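Local atomic coordinates of FAD-binding oxidoreductase (Gulosibacter chungangensis, PDB entry 7PBG), a protein that oxidises 4-ethylphenol and related 4-alkylphenols, dehydrogenating the alkyl side chain to yield products such as 4-vinylphenol, with a covalently bound FAD cofactor. Residues C287-E293 against R363-L367. Sequence-based numbering, arbitrary orientation.
Sequences CVSKREE and RASEL
Val-288 packs against Arg-363, Glu-366 and Leu-367 in a small apolar contact rimmed by water-mediated polar links, where the chain leaving helix 281-288 meets the first turn of helix 363-375. The apolar evidence centres on Val-288 CG1, which lies 3.6 Å from Leu-367 CD2; with chi1 at -69°, this methyl stands anti to the carbonyl carbon and is carried toward the leucine. Leu-367 CD2 also reaches Cys-287 CB. The same methyl sits over the face of the Glu-366 carboxylate, Val-288 CG1 being 3.7 Å from OE2, because an extended chain with CG anti to the backbone N (chi1 -175°) runs past the valine in the opposite direction. That OE2 is hydrogen-bonded to His-382 NE2. Against Arg-363 the fit is looser, Val-288 CG2 lying 4.2 Å from Arg-363 CB.

No direct hydrogen bond joins the two segments. Instead, Val-288 O accepts from two waters: one also donates to Glu-293 OE2 at 2.8 Å and accepts from Arg-363 NH1 at 2.9 Å, while the other makes a weak bond to Glu-366 OE1. The Glu-293 carboxylate and Arg-363 guanidinium planes are only 7° apart, with OE2 at the guanidinium edge, yet OE2 and NH1 are 3.9 Å apart, a long salt bridge that the water closes. The other oxygen, Glu-293 OE1, accepts from Lys-290 N at 2.9 Å, anchoring the carboxylate to its own turn. Leu-313 of helix 303-313 adds contacts to both Val-288 and Arg-363.

Cys-287 alone approaches the flavin, its side chain about 7 Å from FAD; the rest is peripheral. This loop-to-helix contact probably belongs to the cap (substrate) domain, an antiparallel sheet with helices, as in vanillyl-alcohol oxidase relatives, joined to a PCMH-type FAD-binding domain.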
loop_
_atom_site.group_PDB
_atom_site.type_symbol
_atom_site.label_atom_id
_atom_site.label_comp_id
_atom_site.label_asym_id
_atom_site.label_seq_id
_atom_site.Cartn_x
_atom_site.Cartn_y
_atom_site.Cartn_z
ATOM N N CYS A 287 26.052 5.829 -20.136
ATOM C CA CYS A 287 26.027 4.375 -19.925
ATOM C C CYS A 287 26.924 3.620 -20.892
ATOM O O CYS A 287 27.196 2.429 -20.615
ATOM C CB CYS A 287 24.601 3.846 -19.955
ATOM S SG CYS A 287 23.630 4.485 -18.566
ATOM N N VAL A 288 27.343 4.232 -21.991
ATOM C CA VAL A 288 28.068 3.533 -23.087
ATOM C C VAL A 288 29.270 4.328 -23.554
ATOM O O VAL A 288 29.916 3.888 -24.501
ATOM C CB VAL A 288 27.178 3.273 -24.304
ATOM C CG1 VAL A 288 26.124 2.235 -23.980
ATOM C CG2 VAL A 288 26.606 4.568 -24.850
ATOM N N SER A 289 29.613 5.396 -22.856
ATOM C CA SER A 289 30.742 6.246 -23.280
ATOM C C SER A 289 31.179 7.149 -22.139
ATOM O O SER A 289 30.413 7.329 -21.195
ATOM C CB SER A 289 30.370 7.033 -24.485
ATOM O OG SER A 289 29.407 8.052 -24.144
ATOM N N LYS A 290 32.312 7.809 -22.334
ATOM C CA LYS A 290 32.868 8.815 -21.392
ATOM C C LYS A 290 32.708 10.209 -22.001
ATOM O O LYS A 290 32.575 10.352 -23.219
ATOM C CB LYS A 290 34.351 8.546 -21.145
ATOM C CG LYS A 290 34.640 7.235 -20.451
ATOM C CD LYS A 290 36.091 7.123 -20.006
ATOM C CE LYS A 290 36.309 5.913 -19.121
ATOM N NZ LYS A 290 35.852 4.681 -19.804
ATOM N N ARG A 291 32.658 11.202 -21.135
ATOM C CA ARG A 291 32.349 12.586 -21.520
ATOM C C ARG A 291 33.276 13.068 -22.623
ATOM O O ARG A 291 32.825 13.735 -23.546
ATOM C CB ARG A 291 32.597 13.487 -20.316
ATOM C CG ARG A 291 31.907 14.836 -20.434
ATOM C CD ARG A 291 32.183 15.657 -19.209
ATOM N NE ARG A 291 31.314 16.847 -19.091
ATOM C CZ ARG A 291 31.584 18.063 -19.539
ATOM N NH1 ARG A 291 32.720 18.328 -20.162
ATOM N NH2 ARG A 291 30.694 19.034 -19.349
ATOM N N GLU A 292 34.578 12.758 -22.505
ATOM C CA GLU A 292 35.589 13.304 -23.449
ATOM C C GLU A 292 35.369 12.726 -24.850
ATOM O O GLU A 292 35.924 13.329 -25.831
ATOM C CB GLU A 292 36.986 13.033 -22.930
ATOM C CG GLU A 292 37.323 13.988 -21.793
ATOM C CD GLU A 292 38.730 13.811 -21.260
ATOM O OE1 GLU A 292 39.314 14.850 -20.891
ATOM O OE2 GLU A 292 39.256 12.642 -21.243
ATOM N N GLU A 293 34.610 11.635 -24.989
ATOM C CA GLU A 293 34.329 11.095 -26.353
ATOM C C GLU A 293 33.508 12.124 -27.115
ATOM O O GLU A 293 33.509 12.109 -28.381
ATOM C CB GLU A 293 33.638 9.737 -26.303
ATOM C CG GLU A 293 34.510 8.637 -25.710
ATOM C CD GLU A 293 33.836 7.288 -25.590
ATOM O OE1 GLU A 293 33.873 6.677 -24.511
ATOM O OE2 GLU A 293 33.351 6.785 -26.629
ATOM N N ARG A 363 25.985 0.631 -30.044
ATOM C CA ARG A 363 25.760 1.132 -28.676
ATOM C C ARG A 363 24.264 1.365 -28.443
ATOM O O ARG A 363 23.801 1.141 -27.286
ATOM C CB ARG A 363 26.600 2.365 -28.369
ATOM C CG ARG A 363 28.075 2.030 -28.234
ATOM C CD ARG A 363 28.929 3.271 -28.253
ATOM N NE ARG A 363 28.951 3.985 -29.546
ATOM C CZ ARG A 363 29.639 5.103 -29.767
ATOM N NH1 ARG A 363 30.323 5.673 -28.783
ATOM N NH2 ARG A 363 29.599 5.668 -30.949
ATOM N N ALA A 364 23.495 1.750 -29.460
ATOM C CA ALA A 364 22.024 1.874 -29.285
ATOM C C ALA A 364 21.484 0.499 -28.854
ATOM O O ALA A 364 20.583 0.394 -27.984
ATOM C CB ALA A 364 21.336 2.333 -30.558
ATOM N N SER A 365 21.980 -0.565 -29.488
ATOM C CA SER A 365 21.478 -1.924 -29.190
ATOM C C SER A 365 21.867 -2.344 -27.766
ATOM O O SER A 365 21.101 -3.034 -27.104
ATOM C CB SER A 365 21.882 -2.925 -30.215
ATOM O OG SER A 365 23.206 -3.378 -29.999
ATOM N N GLU A 366 22.995 -1.857 -27.273
ATOM C CA GLU A 366 23.476 -2.170 -25.920
ATOM C C GLU A 366 22.565 -1.470 -24.931
ATOM O O GLU A 366 22.194 -2.070 -23.879
ATOM C CB GLU A 366 24.923 -1.704 -25.825
ATOM C CG GLU A 366 25.627 -2.063 -24.535
ATOM C CD GLU A 366 26.972 -1.374 -24.371
ATOM O OE1 GLU A 366 27.571 -1.008 -25.463
ATOM O OE2 GLU A 366 27.408 -1.134 -23.162
ATOM N N LEU A 367 22.215 -0.233 -25.251
ATOM C CA LEU A 367 21.333 0.555 -24.351
ATOM C C LEU A 367 19.963 -0.078 -24.265
ATOM O O LEU A 367 19.443 -0.298 -23.148
ATOM C CB LEU A 367 21.261 1.974 -24.869
ATOM C CG LEU A 367 22.517 2.806 -24.637
ATOM C CD1 LEU A 367 22.465 4.062 -25.491
ATOM C CD2 LEU A 367 22.688 3.148 -23.159
HETATM O O HOH W 1 28.824 0.603 -20.898
HETATM O O HOH W 2 31.716 4.564 -26.450
HETATM O O HOH W 3 30.245 1.101 -25.067
#